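PDB 4OO3: hypothetical protein from Parabacteroides merdae, which is probably an oxidoreductase that binds a nicotinamide dinucleotide in a Rossmann-type domain, its substrate not being established. Local coordinates for residues M121-N124 with S125-K129; A397-G400 with Q401-H405. All blocks are in the same frame, centred on the assembly; numbering follows the deposited sequence.

Contact 1: M121-N124 with S125-K129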
HETATM    1  N   MSE A 121       7.936   0.035  -4.914  1.00 29.39           N
HETATM    2  CA  MSE A 121       8.731   0.342  -6.121  1.00 27.09           C
HETATM    3  C   MSE A 121      10.212   0.266  -5.887  1.00 28.66           C
HETATM    4  O   MSE A 121      10.987   0.313  -6.838  1.00 32.42           O
HETATM    5  CB  MSE A 121       8.348   1.725  -6.659  1.00 23.53           C
HETATM    6  CG  MSE A 121       6.890   1.705  -7.112  1.00 21.75           C
HETATM    7 SE   MSE A 121       6.547   3.182  -8.369  0.75 19.11          SE
HETATM    8  CE  MSE A 121       6.729   4.631  -7.061  1.00 20.55           C
ATOM      9  N   ALA A 122      10.627   0.162  -4.627  1.00 31.17           N
ATOM     10  CA  ALA A 122      12.022  -0.136  -4.283  1.00 32.04           C
ATOM     11  C   ALA A 122      12.065  -0.934  -2.984  1.00 31.62           C
ATOM     12  O   ALA A 122      11.285  -0.646  -2.072  1.00 31.51           O
ATOM     13  CB  ALA A 122      12.835   1.143  -4.149  1.00 32.75           C
ATOM     14  N   ILE A 123      12.972  -1.919  -2.917  1.00 30.58           N
ATOM     15  CA  ILE A 123      13.100  -2.829  -1.763  1.00 30.65           C
ATOM     16  C   ILE A 123      14.455  -2.758  -1.039  1.00 31.70           C
ATOM     17  O   ILE A 123      14.711  -3.539  -0.121  1.00 29.65           O
ATOM     18  CB  ILE A 123      12.844  -4.302  -2.166  1.00 30.19           C
ATOM     19  CG1 ILE A 123      13.914  -4.809  -3.141  1.00 31.17           C
ATOM     20  CG2 ILE A 123      11.461  -4.459  -2.763  1.00 28.91           C
ATOM     21  CD1 ILE A 123      13.782  -6.283  -3.473  1.00 31.21           C
ATOM     22  N   ASN A 124      15.313  -1.838  -1.471  1.00 33.48           N
ATOM     23  CA  ASN A 124      16.597  -1.578  -0.830  1.00 35.73           C
ATOM     24  C   ASN A 124      17.220  -0.283  -1.364  1.00 37.61           C
ATOM     25  O   ASN A 124      16.692   0.335  -2.298  1.00 34.22           O
ATOM     26  CB  ASN A 124      17.568  -2.761  -0.992  1.00 36.20           C
ATOM     27  CG  ASN A 124      17.765  -3.176  -2.437  1.00 38.38           C
ATOM     28  OD1 ASN A 124      17.878  -2.348  -3.337  1.00 41.52           O
ATOM     29  ND2 ASN A 124      17.828  -4.474  -2.661  1.00 41.03           N
ATOM     30  N   SER A 125      18.337   0.122  -0.766  1.00 38.74           N
ATOM     31  CA  SER A 125      18.980   1.389  -1.113  1.00 41.04           C
ATOM     32  C   SER A 125      19.466   1.443  -2.548  1.00 38.90           C
ATOM     33  O   SER A 125      19.391   2.487  -3.179  1.00 39.47           O
ATOM     34  CB  SER A 125      20.127   1.689  -0.153  1.00 42.87           C
ATOM     35  OG  SER A 125      19.584   1.978   1.122  1.00 48.03           O
ATOM     36  N   GLN A 126      19.961   0.321  -3.056  1.00 41.23           N
ATOM     37  CA  GLN A 126      20.381   0.235  -4.448  1.00 42.81           C
ATOM     38  C   GLN A 126      19.193   0.517  -5.362  1.00 40.03           C
ATOM     39  O   GLN A 126      19.280   1.362  -6.250  1.00 40.16           O
ATOM     40  CB  GLN A 126      20.983  -1.141  -4.747  1.00 49.20           C
ATOM     41  CG  GLN A 126      21.370  -1.364  -6.200  1.00 59.68           C
ATOM     42  CD  GLN A 126      21.898  -2.766  -6.454  1.00 68.91           C
ATOM     43  OE1 GLN A 126      23.080  -3.044  -6.248  1.00 76.10           O
ATOM     44  NE2 GLN A 126      21.021  -3.658  -6.918  1.00 72.67           N
ATOM     45  N   SER A 127      18.080  -0.179  -5.133  1.00 36.97           N
ATOM     46  CA  SER A 127      16.881   0.022  -5.943  1.00 35.15           C
ATOM     47  C   SER A 127      16.258   1.407  -5.723  1.00 33.80           C
ATOM     48  O   SER A 127      15.661   1.958  -6.648  1.00 33.81           O
ATOM     49  CB  SER A 127      15.848  -1.096  -5.720  1.00 39.10           C
ATOM     50  OG  SER A 127      15.682  -1.421  -4.350  1.00 40.85           O
ATOM     51  N   PHE A 128      16.407   1.973  -4.524  1.00 32.31           N
ATOM     52  CA  PHE A 128      15.954   3.346  -4.265  1.00 32.28           C
ATOM     53  C   PHE A 128      16.674   4.365  -5.150  1.00 33.49           C
ATOM     54  O   PHE A 128      16.051   5.288  -5.677  1.00 29.92           O
ATOM     55  CB  PHE A 128      16.151   3.741  -2.799  1.00 33.17           C
ATOM     56  CG  PHE A 128      15.821   5.187  -2.520  1.00 32.90           C
ATOM     57  CD1 PHE A 128      14.499   5.623  -2.525  1.00 30.83           C
ATOM     58  CD2 PHE A 128      16.824   6.116  -2.292  1.00 33.66           C
ATOM     59  CE1 PHE A 128      14.185   6.948  -2.278  1.00 29.86           C
ATOM     60  CE2 PHE A 128      16.512   7.449  -2.046  1.00 34.25           C
ATOM     61  CZ  PHE A 128      15.192   7.864  -2.040  1.00 31.12           C
ATOM     62  N   LYS A 129      17.986   4.197  -5.291  1.00 36.11           N
ATOM     63  CA  LYS A 129      18.784   5.049  -6.172  1.00 39.70           C
ATOM     64  C   LYS A 129      18.267   4.938  -7.604  1.00 35.76           C
ATOM     65  O   LYS A 129      18.103   5.942  -8.293  1.00 31.86           O
ATOM     66  CB  LYS A 129      20.267   4.661  -6.098  1.00 46.84           C
ATOM     67  CG  LYS A 129      21.232   5.808  -6.364  1.00 57.81           C
ATOM     68  CD  LYS A 129      22.526   5.632  -5.575  1.00 71.02           C
ATOM     69  CE  LYS A 129      23.366   6.904  -5.530  1.00 78.22           C
ATOM     70  NZ  LYS A 129      24.154   7.105  -6.775  1.00 84.05           N
TER
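The N-cap of helix 125-140 is built by N124 and S127, and it illustrates how a polar side chain can close the open end of a helix. N124 takes the capping position, and its carboxamide oxygen OD1 accepts from S127 N at 2.8 Å, with the donor nearly in line with the side-chain C=O (172°). The CG of N124 lies between its backbone N and carbonyl carbon (chi1 54°), which sets OD1 against S127 at the start of the helix. S127 folds inward in the same way, and its OG becomes a hub: it accepts from I123 N at 3.1 Å, while the hydroxyl lies 2.6 Å from OD1 of N124 and 2.9 Å from O of N124, and its one proton can serve only one of them at a time. The backbone O of N124 also receives F128 N at 2.8 Å.

The cap marks where the chain, having left strand 114-117, enters the helix of a beta-alpha-beta crossover to strand 145-147 in the Rossmann sheet. On the buried side, the methyl of A122 lies 3.7 Å from F128 N, against the first turn. F128 turns its ring away from the loop, meeting Y239 edge-to-face and resting on Y427 and Y428 of helix 419-439. S125 OG hydrogen-bonds to D435 of the same helix.

Contact 2: A397-G400 with Q401-H405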
ATOM      1  N   ALA A 397     -12.647  -1.608  -4.068  1.00 30.82           N
ATOM      2  CA  ALA A 397     -13.134  -0.251  -4.308  1.00 31.95           C
ATOM      3  C   ALA A 397     -12.045   0.786  -4.019  1.00 30.93           C
ATOM      4  O   ALA A 397     -11.915   1.765  -4.750  1.00 29.66           O
ATOM      5  CB  ALA A 397     -14.362   0.028  -3.458  1.00 34.45           C
ATOM      6  N   HIS A 398     -11.253   0.560  -2.971  1.00 29.69           N
ATOM      7  CA  HIS A 398     -10.130   1.456  -2.671  1.00 29.00           C
ATOM      8  C   HIS A 398      -9.106   1.444  -3.802  1.00 27.40           C
ATOM      9  O   HIS A 398      -8.533   2.479  -4.132  1.00 24.81           O
ATOM     10  CB  HIS A 398      -9.424   1.098  -1.355  1.00 27.67           C
ATOM     11  CG  HIS A 398     -10.308   1.179  -0.153  1.00 30.16           C
ATOM     12  ND1 HIS A 398     -10.201   0.309   0.910  1.00 29.81           N
ATOM     13  CD2 HIS A 398     -11.327   2.020   0.149  1.00 31.47           C
ATOM     14  CE1 HIS A 398     -11.114   0.608   1.815  1.00 30.66           C
ATOM     15  NE2 HIS A 398     -11.809   1.644   1.380  1.00 32.37           N
ATOM     16  N   PHE A 399      -8.873   0.262  -4.366  1.00 27.71           N
ATOM     17  CA  PHE A 399      -7.913   0.082  -5.454  1.00 27.60           C
ATOM     18  C   PHE A 399      -8.414   0.754  -6.734  1.00 28.23           C
ATOM     19  O   PHE A 399      -7.643   1.400  -7.447  1.00 29.27           O
ATOM     20  CB  PHE A 399      -7.691  -1.414  -5.682  1.00 29.35           C
ATOM     21  CG  PHE A 399      -6.530  -1.742  -6.575  1.00 28.93           C
ATOM     22  CD1 PHE A 399      -6.668  -1.718  -7.955  1.00 28.10           C
ATOM     23  CD2 PHE A 399      -5.310  -2.121  -6.032  1.00 28.22           C
ATOM     24  CE1 PHE A 399      -5.602  -2.033  -8.779  1.00 28.60           C
ATOM     25  CE2 PHE A 399      -4.241  -2.436  -6.854  1.00 29.00           C
ATOM     26  CZ  PHE A 399      -4.389  -2.395  -8.227  1.00 27.71           C
ATOM     27  N   GLY A 400      -9.704   0.588  -7.020  1.00 28.28           N
ATOM     28  CA  GLY A 400     -10.344   1.222  -8.171  1.00 27.70           C
ATOM     29  C   GLY A 400     -10.274   2.739  -8.131  1.00 29.26           C
ATOM     30  O   GLY A 400     -10.101   3.375  -9.166  1.00 27.71           O
ATOM     31  N   GLN A 401     -10.393   3.317  -6.937  1.00 28.84           N
ATOM     32  CA  GLN A 401     -10.311   4.765  -6.783  1.00 30.99           C
ATOM     33  C   GLN A 401      -8.925   5.273  -7.174  1.00 30.37           C
ATOM     34  O   GLN A 401      -8.807   6.314  -7.816  1.00 28.13           O
ATOM     35  CB  GLN A 401     -10.624   5.188  -5.347  1.00 33.91           C
ATOM     36  CG  GLN A 401     -12.086   5.099  -4.967  1.00 37.09           C
ATOM     37  CD  GLN A 401     -12.310   5.384  -3.490  1.00 43.88           C
ATOM     38  OE1 GLN A 401     -11.929   6.448  -2.991  1.00 47.56           O
ATOM     39  NE2 GLN A 401     -12.925   4.435  -2.779  1.00 43.53           N
ATOM     40  N   VAL A 402      -7.889   4.526  -6.793  1.00 28.81           N
ATOM     41  CA  VAL A 402      -6.517   4.882  -7.148  1.00 28.39           C
ATOM     42  C   VAL A 402      -6.332   4.822  -8.659  1.00 28.41           C
ATOM     43  O   VAL A 402      -5.758   5.735  -9.254  1.00 29.53           O
ATOM     44  CB  VAL A 402      -5.469   3.965  -6.468  1.00 29.35           C
ATOM     45  CG1 VAL A 402      -4.053   4.377  -6.863  1.00 28.24           C
ATOM     46  CG2 VAL A 402      -5.614   4.012  -4.953  1.00 30.36           C
ATOM     47  N   THR A 403      -6.817   3.748  -9.276  1.00 29.91           N
ATOM     48  CA  THR A 403      -6.698   3.576 -10.727  1.00 30.67           C
ATOM     49  C   THR A 403      -7.378   4.725 -11.474  1.00 30.54           C
ATOM     50  O   THR A 403      -6.800   5.287 -12.404  1.00 31.71           O
ATOM     51  CB  THR A 403      -7.275   2.216 -11.185  1.00 30.56           C
ATOM     52  OG1 THR A 403      -6.691   1.162 -10.409  1.00 30.47           O
ATOM     53  CG2 THR A 403      -6.980   1.964 -12.638  1.00 30.86           C
ATOM     54  N   GLU A 404      -8.590   5.075 -11.042  1.00 32.45           N
ATOM     55  CA  GLU A 404      -9.336   6.223 -11.580  1.00 34.31           C
ATOM     56  C   GLU A 404      -8.584   7.530 -11.409  1.00 32.45           C
ATOM     57  O   GLU A 404      -8.543   8.348 -12.331  1.00 31.86           O
ATOM     58  CB  GLU A 404     -10.684   6.370 -10.883  1.00 38.33           C
ATOM     59  CG  GLU A 404     -11.695   5.297 -11.233  1.00 44.66           C
ATOM     60  CD  GLU A 404     -12.906   5.329 -10.318  1.00 51.77           C
ATOM     61  OE1 GLU A 404     -13.372   6.443  -9.982  1.00 54.85           O
ATOM     62  OE2 GLU A 404     -13.383   4.238  -9.927  1.00 56.15           O
ATOM     63  N   HIS A 405      -8.008   7.731 -10.223  1.00 33.24           N
ATOM     64  CA  HIS A 405      -7.187   8.913  -9.952  1.00 35.45           C
ATOM     65  C   HIS A 405      -6.018   8.966 -10.937  1.00 31.29           C
ATOM     66  O   HIS A 405      -5.726  10.021 -11.498  1.00 29.51           O
ATOM     67  CB  HIS A 405      -6.706   8.928  -8.488  1.00 39.67           C
ATOM     68  CG  HIS A 405      -5.835  10.102  -8.137  1.00 51.69           C
ATOM     69  ND1 HIS A 405      -4.460  10.076  -8.265  1.00 61.03           N
ATOM     70  CD2 HIS A 405      -6.139  11.328  -7.643  1.00 54.71           C
ATOM     71  CE1 HIS A 405      -3.956  11.236  -7.880  1.00 57.32           C
ATOM     72  NE2 HIS A 405      -4.954  12.013  -7.494  1.00 53.76           N
TER
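G400 is bonded forward to E404 and Q401 back to A397, the i to i+4 pattern of a continuous alpha-helix. G400 O accepts from E404 N at 2.9 Å, and Q401 N gives to A397 O at 3.1 Å. Beside G400, which has no side chain of its own, the CG of E404 lies 3.2 Å from G400 O. Q401 behaves similarly: with CG beside its own backbone N (chi1 -74°), that methylene comes within 3.3 Å of A397 O. Its amide then runs alongside H398, NE2 standing at the imidazole edge 4.1 Å from CD2, the two planes 66° apart.

One turn after F399, T403 gives its carbonyl O a second donor. T403 N bonds to F399 O at 3.1 Å, and OG1 approaches at the same length from above the carbonyl plane, also passing 3.7 Å from F399 CE1. With a valine here the hydroxyl is gone, and F399 O would probably be left with the backbone N-H as its one donor from this pair, a methyl taking the place beside the phenyl ring. Around helix 395-412, the ring of F399 meets H23 of helix 22-26, H398 O accepts from N153, and E404 touches Y32 in a loop.

How the contacts relate
Both contacts are local, yet a helix start and a helix middle each border a distant part of the chain. Their centres are 25 Å apart and their nearest atoms about 11 Å, so they do not touch. Contact 1 starts a helix of the Rossmann fold and is met by helix 419-439, late in the chain. Contact 2 reverses the relation: its helix 395-412, in the C-terminal domain, reaches helix 22-26, which follows strand 14-17, the first in the chain. The loops after strands 14-17 and 114-117 leave the parallel sheet at the edge where Rossmann folds bind dinucleotide; contact 1 follows one and contact 2 touches the helix after the other, consistent with a place near the cofactor region, though no cofactor position is established.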